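Local coordinates for tight junction protein ZO-3 (Homo sapiens, PDB 3KFV) that helps link tight-junction membrane proteins such as claudins and occludin to the actin cytoskeleton, here as its fragment of SH3 and guanylate kinase-like domains, at residues A[120-125]-A[213-218]; A[10-15]-A[77-82]. All coordinates share one frame; numbering follows the deposited sequence.

Both contacts lie on the same side of the chain's centre, their own centres about 16 Å apart, but they hold different elements. Contact 1 sits nearer the middle, where helix 123-129, which leads into strand 134-141 of the SH3 sheet, meets the end of helix 207-215 in the guanylate kinase-like part. Contact 2, about 23 Å from the chain's centre, ties the loop after strand 5-9 to helix 69-82 within the SH3 part. Both are partly buried, contact 1 with two buried residues of four touching, contact 2 with one of three. Contact 1 is apolar between its segments; contact 2 rests on one carboxylate hydrogen bond among charged groups. Tyr215 OH lies 2.7 Å from His10 ND1, a probable hydrogen bond joining them.

Contact 1 (A[120-125]-A[213-218])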
# COMPACT_ATOMS: atom_id res chain seq x y z
N GLU A 120 -1.06 6.10 -12.03
CA GLU A 120 -0.23 6.91 -11.14
C GLU A 120 1.25 6.87 -11.55
O GLU A 120 1.94 5.89 -11.27
CB GLU A 120 -0.38 6.44 -9.69
CG GLU A 120 0.55 7.14 -8.71
CD GLU A 120 0.31 8.64 -8.64
OE1 GLU A 120 1.29 9.40 -8.42
OE2 GLU A 120 -0.86 9.07 -8.81
N ASP A 121 1.72 7.93 -12.19
CA ASP A 121 3.12 8.01 -12.63
C ASP A 121 4.10 8.34 -11.50
O ASP A 121 4.04 9.42 -10.90
CB ASP A 121 3.27 9.01 -13.78
CG ASP A 121 4.72 9.21 -14.19
OD1 ASP A 121 5.50 8.23 -14.16
OD2 ASP A 121 5.08 10.36 -14.54
N LEU A 122 5.01 7.41 -11.23
CA LEU A 122 5.92 7.50 -10.10
C LEU A 122 7.32 7.96 -10.48
O LEU A 122 8.23 7.95 -9.64
CB LEU A 122 6.02 6.13 -9.43
CG LEU A 122 4.72 5.60 -8.84
CD1 LEU A 122 4.81 4.10 -8.59
CD2 LEU A 122 4.39 6.35 -7.55
N SER A 123 7.50 8.37 -11.74
CA SER A 123 8.83 8.69 -12.27
C SER A 123 9.57 9.80 -11.52
O SER A 123 10.79 9.78 -11.43
CB SER A 123 8.75 9.03 -13.76
OG SER A 123 8.16 10.30 -13.97
N ALA A 124 8.83 10.76 -10.97
CA ALA A 124 9.47 11.84 -10.23
C ALA A 124 10.12 11.31 -8.94
O ALA A 124 11.15 11.82 -8.49
CB ALA A 124 8.47 12.93 -9.91
N LEU A 125 9.50 10.29 -8.36
CA LEU A 125 10.06 9.68 -7.16
C LEU A 125 11.30 8.84 -7.47
O LEU A 125 12.24 8.83 -6.68
CB LEU A 125 8.99 8.86 -6.42
CG LEU A 125 7.92 9.68 -5.70
CD1 LEU A 125 6.80 8.78 -5.18
CD2 LEU A 125 8.53 10.50 -4.57
N LEU A 213 3.49 5.67 -1.23
CA LEU A 213 4.05 5.17 0.03
C LEU A 213 4.64 3.78 -0.15
O LEU A 213 5.70 3.46 0.39
CB LEU A 213 2.99 5.15 1.13
CG LEU A 213 2.56 6.52 1.67
CD1 LEU A 213 1.24 6.41 2.40
CD2 LEU A 213 3.63 7.11 2.57
N ASN A 214 3.94 2.94 -0.91
CA ASN A 214 4.49 1.64 -1.25
C ASN A 214 5.81 1.80 -1.99
O ASN A 214 6.74 1.02 -1.78
CB ASN A 214 3.50 0.84 -2.10
CG ASN A 214 2.40 0.23 -1.29
OD1 ASN A 214 2.52 0.08 -0.07
ND2 ASN A 214 1.31 -0.13 -1.95
N TYR A 215 5.89 2.81 -2.85
CA TYR A 215 7.06 3.00 -3.70
C TYR A 215 8.30 3.42 -2.92
O TYR A 215 9.40 2.90 -3.17
CB TYR A 215 6.77 4.00 -4.82
CG TYR A 215 7.83 4.01 -5.89
CD1 TYR A 215 8.09 2.87 -6.64
CD2 TYR A 215 8.59 5.15 -6.14
CE1 TYR A 215 9.07 2.87 -7.61
CE2 TYR A 215 9.57 5.15 -7.11
CZ TYR A 215 9.80 4.01 -7.84
OH TYR A 215 10.77 3.99 -8.81
N VAL A 216 8.13 4.35 -1.99
CA VAL A 216 9.24 4.78 -1.14
C VAL A 216 9.45 3.80 0.02
O VAL A 216 10.27 4.04 0.89
CB VAL A 216 9.06 6.20 -0.58
CG1 VAL A 216 8.94 7.20 -1.72
CG2 VAL A 216 7.84 6.27 0.33
N GLN A 217 8.68 2.72 0.02
CA GLN A 217 8.92 1.61 0.94
C GLN A 217 8.55 1.89 2.40
O GLN A 217 9.14 1.35 3.33
CB GLN A 217 10.36 1.12 0.82
CG GLN A 217 10.69 0.65 -0.59
CD GLN A 217 12.02 -0.07 -0.68
OE1 GLN A 217 12.06 -1.29 -0.84
NE2 GLN A 217 13.12 0.69 -0.56
N TYR A 218 7.55 2.76 2.59
CA TYR A 218 6.92 2.94 3.88
C TYR A 218 5.88 1.85 4.07
O TYR A 218 5.46 1.58 5.19
CB TYR A 218 6.26 4.32 3.94
CG TYR A 218 7.19 5.40 4.40
CD1 TYR A 218 6.87 6.20 5.49
CD2 TYR A 218 8.41 5.61 3.77
CE1 TYR A 218 7.72 7.20 5.92
CE2 TYR A 218 9.28 6.61 4.20
CZ TYR A 218 8.93 7.40 5.28
OH TYR A 218 9.78 8.39 5.72
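Leu122 and Leu125 grip the ring of Tyr215 from two directions, and this apolar clasp is the heart of the contact. Leu122 lies over one face: its CB stands 4.2 Å above the ring plane, displaced toward the rim, and its CD1 reaches Tyr215 CD1 at 4.0 Å. Leu125 comes in at the edge, near the ring plane, with its CB 3.7 Å from Tyr215 CD2. Tyr215 has CG anti to its own backbone N (chi1 -168°), which swings the ring out from the last turn of helix 207-215 toward both leucines. Beside it, Leu125 CD1 makes a looser touch with Val216 CG1 at 4.4 Å.

No hydrogen bond crosses between the segments. The polar bonds hold each side in shape. Asp121 OD1 accepts from Ser123 N at 3.1 Å in an Asx turn, met from above the carboxylate plane, while OD2 takes Ser123 OG on its syn side. On the other side, Gln217, with positive phi, closes helix 207-215 in a Schellman motif.

Tyr215 OH is hydrogen-bonded to Thr126 OG1, its main polar partner, and the Tyr215 ring meets that of Tyr131 edge-to-face. Apolar along its sides and polar at its end, the buried Tyr215 joins the guanylate kinase-like part to helix 123-129 and the SH3 part.

Contact 2 (A[10-15]-A[77-82]); sequences HFELEP and SLEAAQ
The carboxylates of Glu79 and Glu12 are the flat groups that meet here, with Phe11 beside them. The two carboxylate planes stand 50° apart, neither stacked nor coplanar, with Glu12 OE1 3.9 Å from Glu79 OE2. The ring of Phe11 has neither face nor edge against Glu79. The Phe11 side chain touches Ala72, Leu75 and Ala76, earlier on helix 69-82, and its ring forms an edge-to-face pair with Phe23.

Glu79 OE1 takes the backbone N-H of Glu12 on its syn lone pair, the side of the other oxygen. This hydrogen bond, from Glu12 N to Glu79 OE1, is 2.9 Å long and fairly straight, with an N-H...O angle of 158°. Glu79 reaches it from the helix surface: CG lies anti to the backbone N (chi1 -175°) and the chain beyond stays extended, which carries the carboxylate across to the loop. The same OE1 rests against the start of two side chains, 3.5 Å from Phe11 CB and 3.7 Å from Glu12 CB. Glu12 itself bends at chi2, setting its carboxylate near that of Glu79.

Two negative groups so close would probably repel, but Arg25 forms salt bridges with both Glu12 OE1 and Glu79 OE2, and Arg83 forms another with Glu79 OE2. The loop between strands 5-9 and 28-33 corresponds to the RT loop of SH3 domains. Glu79 thus divides its work, one oxygen holding the backbone of that loop and the other meeting arginines, so that hydrogen bonding and shared positive charge together bind the loop to helix 69-82.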
# COMPACT_ATOMS: atom_id res chain seq x y z
N HIS A 10 12.40 -0.33 -11.59
CA HIS A 10 12.18 1.12 -11.54
C HIS A 10 12.00 1.75 -12.92
O HIS A 10 12.33 2.92 -13.14
CB HIS A 10 13.31 1.79 -10.76
CG HIS A 10 13.34 1.42 -9.31
ND1 HIS A 10 12.54 2.03 -8.37
CD2 HIS A 10 14.03 0.47 -8.65
CE1 HIS A 10 12.75 1.49 -7.19
NE2 HIS A 10 13.66 0.54 -7.33
N PHE A 11 11.47 0.97 -13.85
CA PHE A 11 11.04 1.49 -15.13
C PHE A 11 9.90 0.63 -15.65
O PHE A 11 9.67 -0.47 -15.14
CB PHE A 11 12.21 1.56 -16.12
CG PHE A 11 12.86 0.23 -16.39
CD1 PHE A 11 12.54 -0.49 -17.54
CD2 PHE A 11 13.78 -0.31 -15.51
CE1 PHE A 11 13.12 -1.72 -17.79
CE2 PHE A 11 14.37 -1.54 -15.76
CZ PHE A 11 14.04 -2.24 -16.90
N GLU A 12 9.19 1.12 -16.65
CA GLU A 12 8.05 0.40 -17.20
C GLU A 12 8.46 -0.51 -18.36
O GLU A 12 9.35 -0.17 -19.15
CB GLU A 12 6.95 1.38 -17.63
CG GLU A 12 5.86 1.63 -16.58
CD GLU A 12 6.39 2.30 -15.31
OE1 GLU A 12 7.31 3.15 -15.40
OE2 GLU A 12 5.87 2.00 -14.21
N LEU A 13 7.82 -1.67 -18.45
CA LEU A 13 8.05 -2.60 -19.55
C LEU A 13 6.76 -3.33 -19.90
O LEU A 13 6.04 -3.79 -19.01
CB LEU A 13 9.14 -3.61 -19.19
CG LEU A 13 9.54 -4.56 -20.31
CD1 LEU A 13 10.30 -3.80 -21.39
CD2 LEU A 13 10.38 -5.72 -19.78
N GLU A 14 6.47 -3.42 -21.20
CA GLU A 14 5.27 -4.11 -21.67
C GLU A 14 5.50 -5.61 -21.73
O GLU A 14 6.63 -6.06 -21.96
CB GLU A 14 4.86 -3.59 -23.06
CG GLU A 14 4.22 -2.20 -23.07
CD GLU A 14 2.94 -2.10 -22.24
OE1 GLU A 14 2.51 -0.97 -21.94
OE2 GLU A 14 2.37 -3.16 -21.88
N PRO A 15 4.43 -6.39 -21.51
CA PRO A 15 4.51 -7.85 -21.63
C PRO A 15 5.03 -8.24 -23.01
O PRO A 15 5.04 -7.41 -23.92
CB PRO A 15 3.06 -8.29 -21.46
CG PRO A 15 2.43 -7.22 -20.64
CD PRO A 15 3.10 -5.94 -21.07
N SER A 77 17.40 4.02 -19.68
CA SER A 77 17.94 5.22 -20.33
C SER A 77 17.04 5.62 -21.47
O SER A 77 16.75 6.80 -21.67
CB SER A 77 19.35 4.95 -20.86
OG SER A 77 20.32 5.05 -19.83
N LEU A 78 16.60 4.62 -22.23
CA LEU A 78 15.68 4.83 -23.33
C LEU A 78 14.42 5.53 -22.86
O LEU A 78 14.03 6.56 -23.41
CB LEU A 78 15.32 3.50 -23.99
CG LEU A 78 16.23 3.03 -25.14
CD1 LEU A 78 15.64 1.79 -25.80
CD2 LEU A 78 16.43 4.15 -26.16
N GLU A 79 13.77 4.96 -21.84
CA GLU A 79 12.50 5.50 -21.35
C GLU A 79 12.67 6.91 -20.80
O GLU A 79 11.73 7.69 -20.78
CB GLU A 79 11.89 4.59 -20.29
CG GLU A 79 10.51 5.05 -19.83
CD GLU A 79 10.11 4.49 -18.48
OE1 GLU A 79 10.12 3.25 -18.32
OE2 GLU A 79 9.77 5.29 -17.57
N ALA A 80 13.88 7.23 -20.35
CA ALA A 80 14.16 8.57 -19.88
C ALA A 80 14.11 9.53 -21.06
O ALA A 80 13.40 10.54 -21.03
CB ALA A 80 15.51 8.63 -19.19
N ALA A 81 14.88 9.20 -22.10
CA ALA A 81 14.94 10.01 -23.31
C ALA A 81 13.57 10.16 -23.95
O ALA A 81 13.26 11.21 -24.53
CB ALA A 81 15.94 9.43 -24.29
N GLN A 82 12.74 9.13 -23.86
CA GLN A 82 11.38 9.21 -24.37
C GLN A 82 10.64 10.36 -23.72
O GLN A 82 9.77 10.97 -24.33
CB GLN A 82 10.62 7.89 -24.18
CG GLN A 82 10.75 6.95 -25.36
CD GLN A 82 10.27 5.55 -25.06
OE1 GLN A 82 10.51 5.02 -23.97
NE2 GLN A 82 9.59 4.93 -26.02